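Local coordinates for protein transcriptional regulator, GntR family (PDB 3SXM) that probably regulates transcription by binding DNA, the piece here being its FCD domain, a helical metal-binding domain modelled without metal, at residues 19-31 / 109-123. The protein carries 3 engineered substitutions. Sequence-based numbering, arbitrary orientation. Where two conformers were deposited one is given.
Sequences EVFCLENYFDKIA and RIISGDKEGAIEKLK
The ring of Phe27 lies with one face against the first turn of helix 115-135. Lys115 CB sits over the middle of its ring, 3.7 Å from the centroid and 6° off the normal. CG of Phe27 is anti to its backbone N (chi1 -175°), which carries the ring across to this turn. The rim at CZ reaches the carbonyl of Ile110, and Ala118 CB meets the ring edge. Beyond the ring, the extended Lys115 chain brings NZ to Glu24 O in a weak hydrogen bond of 3.0 Å.

Two knobs interlock, one from each segment, and cross at a slant. Leu23 fills a hollow made by Ile110, Ala118, Ile119 and Leu122. Its CD2 branch slides past Leu122 CD2 at 3.8 Å, while CD1 meets Ile110 CD1. Ile110 in turn fills the hollow between Leu23, Phe27, Ile30 and Ala31, with CG2 3.7 Å from Ala31 CA. Val20 parts its two methyls: CG1 goes to Ile119 and CG2 to Leu122 and Lys123.

Segments 19-25 and 115-123 run nearly antiparallel, at 167°. They pair the terminal helices 5-25 and 115-135 of the all-helical FCD domain. The Schellman turn at Gly113 and the Asp114 N-cap join helix 96-111 to the latter. Helix 51-68 packs behind, with Phe66 against Ile30 and Ile110. Leu122 packs on its His63, a zinc ligand in another structure, which hydrogen-bonds Glu19 OE1. Helix 34-44 adds Leu36 against Ile110.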
loop_
_atom_site.group_PDB
_atom_site.type_symbol
_atom_site.label_atom_id
_atom_site.label_comp_id
_atom_site.label_asym_id
_atom_site.label_seq_id
_atom_site.Cartn_x
_atom_site.Cartn_y
_atom_site.Cartn_z
ATOM N N GLU A 19 4.723 -4.009 0.011
ATOM C CA GLU A 19 6.116 -4.343 -0.372
ATOM C C GLU A 19 6.490 -3.742 -1.711
ATOM O O GLU A 19 7.601 -3.248 -1.890
ATOM C CB GLU A 19 6.331 -5.861 -0.313
ATOM C CG GLU A 19 6.112 -6.476 1.032
ATOM C CD GLU A 19 6.476 -7.940 1.033
ATOM O OE1 GLU A 19 7.291 -8.304 0.154
ATOM O OE2 GLU A 19 6.011 -8.707 1.901
ATOM N N VAL A 20 5.611 -3.818 -2.692
ATOM C CA VAL A 20 5.891 -3.276 -4.017
ATOM C C VAL A 20 5.984 -1.759 -3.919
ATOM O O VAL A 20 6.856 -1.156 -4.543
ATOM C CB VAL A 20 4.866 -3.711 -5.061
ATOM C CG1 VAL A 20 5.007 -2.891 -6.366
ATOM C CG2 VAL A 20 4.975 -5.234 -5.320
ATOM N N PHE A 21 5.089 -1.111 -3.156
ATOM C CA PHE A 21 5.203 0.331 -2.990
ATOM C C PHE A 21 6.592 0.677 -2.474
ATOM O O PHE A 21 7.200 1.640 -2.943
ATOM C CB PHE A 21 4.142 0.870 -2.001
ATOM C CG PHE A 21 4.212 2.365 -1.801
ATOM C CD1 PHE A 21 3.549 3.209 -2.659
ATOM C CD2 PHE A 21 4.906 2.932 -0.743
ATOM C CE1 PHE A 21 3.539 4.580 -2.466
ATOM C CE2 PHE A 21 4.969 4.303 -0.609
ATOM C CZ PHE A 21 4.284 5.109 -1.449
ATOM N N CYS A 22 7.058 -0.008 -1.443
ATOM C CA CYS A 22 8.358 0.342 -0.846
ATOM C C CYS A 22 9.529 0.017 -1.783
ATOM O O CYS A 22 10.459 0.817 -1.933
ATOM C CB CYS A 22 8.527 -0.308 0.516
ATOM S SG CYS A 22 7.388 0.338 1.750
ATOM N N LEU A 23 9.515 -1.162 -2.405
ATOM C CA LEU A 23 10.539 -1.476 -3.400
ATOM C C LEU A 23 10.609 -0.450 -4.539
ATOM O O LEU A 23 11.710 -0.018 -4.971
ATOM C CB LEU A 23 10.337 -2.919 -3.971
ATOM C CG LEU A 23 11.415 -3.394 -4.960
ATOM C CD1 LEU A 23 12.840 -3.362 -4.378
ATOM C CD2 LEU A 23 11.003 -4.789 -5.453
ATOM N N GLU A 24 9.461 -0.035 -5.067
ATOM C CA GLU A 24 9.400 0.913 -6.153
ATOM C C GLU A 24 9.943 2.274 -5.721
ATOM O O GLU A 24 10.708 2.913 -6.444
ATOM C CB GLU A 24 7.914 1.088 -6.559
ATOM C CG GLU A 24 7.363 0.050 -7.523
ATOM C CD GLU A 24 5.872 0.192 -7.927
ATOM O OE1 GLU A 24 5.472 -0.409 -8.966
ATOM O OE2 GLU A 24 5.094 0.848 -7.197
ATOM N N ASN A 25 9.539 2.753 -4.577
ATOM C CA ASN A 25 9.866 4.097 -4.167
ATOM C C ASN A 25 11.179 4.267 -3.389
ATOM O O ASN A 25 11.652 5.333 -3.254
ATOM C CB ASN A 25 8.688 4.688 -3.381
ATOM C CG ASN A 25 7.482 4.923 -4.232
ATOM O OD1 ASN A 25 6.516 4.213 -4.213
ATOM N ND2 ASN A 25 7.580 5.906 -5.023
ATOM N N TYR A 26 11.754 3.179 -2.919
ATOM C CA TYR A 26 12.993 3.199 -2.139
ATOM C C TYR A 26 14.038 2.261 -2.746
ATOM O O TYR A 26 14.958 1.830 -2.080
ATOM C CB TYR A 26 12.727 2.947 -0.641
ATOM C CG TYR A 26 11.868 4.026 -0.075
ATOM C CD1 TYR A 26 12.442 5.187 0.331
ATOM C CD2 TYR A 26 10.491 3.942 -0.110
ATOM C CE1 TYR A 26 11.673 6.239 0.791
ATOM C CE2 TYR A 26 9.710 4.989 0.368
ATOM C CZ TYR A 26 10.292 6.139 0.771
ATOM O OH TYR A 26 9.535 7.235 1.223
ATOM N N PHE A 27 13.869 1.948 -4.040
ATOM C CA PHE A 27 14.738 1.052 -4.750
ATOM C C PHE A 27 16.224 1.279 -4.507
ATOM O O PHE A 27 16.945 0.308 -4.206
ATOM C CB PHE A 27 14.435 1.082 -6.246
ATOM C CG PHE A 27 15.230 0.087 -7.053
ATOM C CD1 PHE A 27 14.851 -1.224 -7.083
ATOM C CD2 PHE A 27 16.357 0.454 -7.722
ATOM C CE1 PHE A 27 15.596 -2.153 -7.821
ATOM C CE2 PHE A 27 17.096 -0.467 -8.454
ATOM C CZ PHE A 27 16.713 -1.776 -8.470
ATOM N N ASP A 28 16.714 2.505 -4.655
ATOM C CA ASP A 28 18.149 2.714 -4.522
ATOM C C ASP A 28 18.613 2.496 -3.102
ATOM O O ASP A 28 19.742 1.994 -2.890
ATOM C CB ASP A 28 18.530 4.146 -4.975
ATOM C CG ASP A 28 18.328 4.371 -6.461
ATOM O OD1 ASP A 28 18.267 3.430 -7.259
ATOM O OD2 ASP A 28 18.330 5.571 -6.874
ATOM N N LYS A 29 17.810 2.892 -2.110
ATOM C CA LYS A 29 18.156 2.639 -0.720
ATOM C C LYS A 29 18.261 1.134 -0.430
ATOM O O LYS A 29 19.179 0.673 0.250
ATOM C CB LYS A 29 17.133 3.293 0.232
ATOM C CG LYS A 29 17.463 3.087 1.686
ATOM C CD LYS A 29 16.795 4.106 2.582
ATOM C CE LYS A 29 16.763 3.670 4.042
ATOM N NZ LYS A 29 17.696 4.416 4.934
ATOM N N ILE A 30 17.303 0.395 -0.942
ATOM C CA ILE A 30 17.316 -1.056 -0.791
ATOM C C ILE A 30 18.555 -1.646 -1.480
ATOM O O ILE A 30 19.316 -2.420 -0.880
ATOM C CB ILE A 30 16.006 -1.697 -1.293
ATOM C CG1 ILE A 30 14.825 -1.242 -0.428
ATOM C CG2 ILE A 30 16.173 -3.195 -1.322
ATOM C CD1 ILE A 30 13.494 -1.424 -1.103
ATOM N N ALA A 31 18.803 -1.235 -2.705
ATOM C CA ALA A 31 19.924 -1.753 -3.489
ATOM C C ALA A 31 21.256 -1.494 -2.844
ATOM O O ALA A 31 22.195 -2.289 -3.004
ATOM C CB ALA A 31 19.942 -1.176 -4.882
ATOM N N ARG A 109 18.412 -9.019 -9.268
ATOM C CA ARG A 109 17.792 -7.962 -10.106
ATOM C C ARG A 109 17.962 -6.622 -9.433
ATOM O O ARG A 109 18.234 -5.607 -10.076
ATOM C CB ARG A 109 16.319 -8.253 -10.391
ATOM C CG ARG A 109 16.118 -9.469 -11.330
ATOM C CD ARG A 109 14.665 -9.679 -11.703
ATOM N NE ARG A 109 14.467 -10.951 -12.432
ATOM C CZ ARG A 109 13.348 -11.321 -13.020
ATOM N NH1 ARG A 109 12.283 -10.541 -12.991
ATOM N NH2 ARG A 109 13.272 -12.498 -13.600
ATOM N N ILE A 110 17.726 -6.581 -8.142
ATOM C CA ILE A 110 17.890 -5.349 -7.373
ATOM C C ILE A 110 19.343 -4.850 -7.446
ATOM O O ILE A 110 19.600 -3.651 -7.792
ATOM C CB ILE A 110 17.437 -5.506 -5.886
ATOM C CG1 ILE A 110 15.941 -5.831 -5.796
ATOM C CG2 ILE A 110 17.787 -4.247 -5.106
ATOM C CD1 ILE A 110 15.521 -6.260 -4.384
ATOM N N ILE A 111 20.280 -5.683 -7.093
ATOM C CA ILE A 111 21.688 -5.326 -7.128
ATOM C C ILE A 111 22.166 -4.871 -8.478
ATOM O O ILE A 111 22.982 -4.019 -8.570
ATOM C CB ILE A 111 22.535 -6.535 -6.825
ATOM C CG1 ILE A 111 22.380 -6.933 -5.396
ATOM C CG2 ILE A 111 23.956 -6.271 -7.127
ATOM C CD1 ILE A 111 23.182 -8.166 -5.109
ATOM N N SER A 112 21.683 -5.478 -9.520
ATOM C CA SER A 112 22.136 -5.138 -10.856
ATOM C C SER A 112 21.427 -3.894 -11.449
ATOM O O SER A 112 21.729 -3.455 -12.565
ATOM C CB SER A 112 22.003 -6.345 -11.771
ATOM O OG SER A 112 20.661 -6.588 -12.020
ATOM N N GLY A 113 20.495 -3.313 -10.705
ATOM C CA GLY A 113 19.838 -2.082 -11.128
ATOM C C GLY A 113 18.593 -2.250 -11.974
ATOM O O GLY A 113 18.074 -1.282 -12.557
ATOM N N ASP A 114 18.125 -3.485 -12.077
ATOM C CA ASP A 114 16.955 -3.834 -12.888
ATOM C C ASP A 114 15.711 -3.630 -12.028
ATOM O O ASP A 114 15.125 -4.584 -11.470
ATOM C CB ASP A 114 17.107 -5.292 -13.342
ATOM C CG ASP A 114 15.969 -5.766 -14.217
ATOM O OD1 ASP A 114 15.159 -4.917 -14.635
ATOM O OD2 ASP A 114 15.889 -7.001 -14.390
ATOM N N LYS A 115 15.303 -2.378 -11.886
ATOM C CA LYS A 115 14.184 -2.040 -11.039
ATOM C C LYS A 115 12.860 -2.633 -11.555
ATOM O O LYS A 115 12.096 -3.233 -10.779
ATOM C CB LYS A 115 14.102 -0.500 -10.927
ATOM C CG LYS A 115 12.968 0.009 -10.130
ATOM C CD LYS A 115 12.993 1.561 -9.968
ATOM C CE LYS A 115 11.789 1.972 -9.292
ATOM N NZ LYS A 115 11.642 3.483 -9.289
ATOM N N GLU A 116 12.609 -2.512 -12.870
ATOM C CA GLU A 116 11.384 -3.019 -13.438
ATOM C C GLU A 116 11.330 -4.555 -13.214
ATOM O O GLU A 116 10.311 -5.099 -12.794
ATOM C CB GLU A 116 11.307 -2.695 -14.948
ATOM C CG GLU A 116 9.899 -2.548 -15.473
ATOM C CD GLU A 116 9.821 -2.345 -16.993
ATOM O OE1 GLU A 116 10.865 -2.399 -17.680
ATOM O OE2 GLU A 116 8.697 -2.123 -17.495
ATOM N N GLY A 117 12.427 -5.221 -13.474
ATOM C CA GLY A 117 12.497 -6.671 -13.322
ATOM C C GLY A 117 12.388 -7.073 -11.862
ATOM O O GLY A 117 11.793 -8.101 -11.541
ATOM N N ALA A 118 12.930 -6.284 -10.943
ATOM C CA ALA A 118 12.797 -6.609 -9.528
ATOM C C ALA A 118 11.363 -6.541 -9.053
ATOM O O ALA A 118 10.911 -7.434 -8.337
ATOM C CB ALA A 118 13.648 -5.721 -8.666
ATOM N N ILE A 119 10.640 -5.509 -9.490
ATOM C CA ILE A 119 9.235 -5.390 -9.125
ATOM C C ILE A 119 8.456 -6.554 -9.691
ATOM O O ILE A 119 7.641 -7.171 -9.012
ATOM C CB ILE A 119 8.706 -4.037 -9.620
ATOM C CG1 ILE A 119 9.372 -2.907 -8.827
ATOM C CG2 ILE A 119 7.168 -3.985 -9.443
ATOM C CD1 ILE A 119 9.260 -1.540 -9.531
ATOM N N GLU A 120 8.752 -6.917 -10.929
ATOM C CA GLU A 120 8.092 -8.078 -11.542
ATOM C C GLU A 120 8.357 -9.345 -10.730
ATOM O O GLU A 120 7.447 -10.130 -10.492
ATOM C CB GLU A 120 8.549 -8.316 -12.986
ATOM C CG GLU A 120 8.051 -7.308 -13.982
ATOM C CD GLU A 120 8.598 -7.551 -15.389
ATOM O OE1 GLU A 120 9.258 -8.601 -15.650
ATOM O OE2 GLU A 120 8.357 -6.692 -16.254
ATOM N N LYS A 121 9.596 -9.553 -10.311
ATOM C CA LYS A 121 9.938 -10.784 -9.590
ATOM C C LYS A 121 9.274 -10.845 -8.210
ATOM O O LYS A 121 8.860 -11.920 -7.772
ATOM C CB LYS A 121 11.462 -10.944 -9.433
ATOM C CG LYS A 121 11.934 -12.314 -8.955
ATOM C CD LYS A 121 11.652 -13.390 -10.074
ATOM C CE LYS A 121 12.206 -14.737 -9.789
ATOM N NZ LYS A 121 11.724 -15.657 -10.898
ATOM N N LEU A 122 9.191 -9.717 -7.522
ATOM C CA LEU A 122 8.530 -9.658 -6.247
ATOM C C LEU A 122 7.033 -10.037 -6.415
ATOM O O LEU A 122 6.500 -10.838 -5.642
ATOM C CB LEU A 122 8.744 -8.279 -5.597
ATOM C CG LEU A 122 7.943 -8.072 -4.296
ATOM C CD1 LEU A 122 8.268 -9.100 -3.257
ATOM C CD2 LEU A 122 8.204 -6.698 -3.696
ATOM N N LYS A 123 6.363 -9.451 -7.395
ATOM C CA LYS A 123 4.941 -9.724 -7.667
ATOM C C LYS A 123 4.797 -11.201 -8.024
ATOM O O LYS A 123 3.902 -11.857 -7.524
ATOM C CB LYS A 123 4.398 -8.868 -8.803
ATOM C CG LYS A 123 4.229 -7.401 -8.424
ATOM C CD LYS A 123 3.749 -6.613 -9.635
ATOM C CE LYS A 123 3.557 -5.171 -9.276
ATOM N NZ LYS A 123 3.238 -4.283 -10.448
HETATM O O HOH W 1 2.772 -1.765 -9.286
#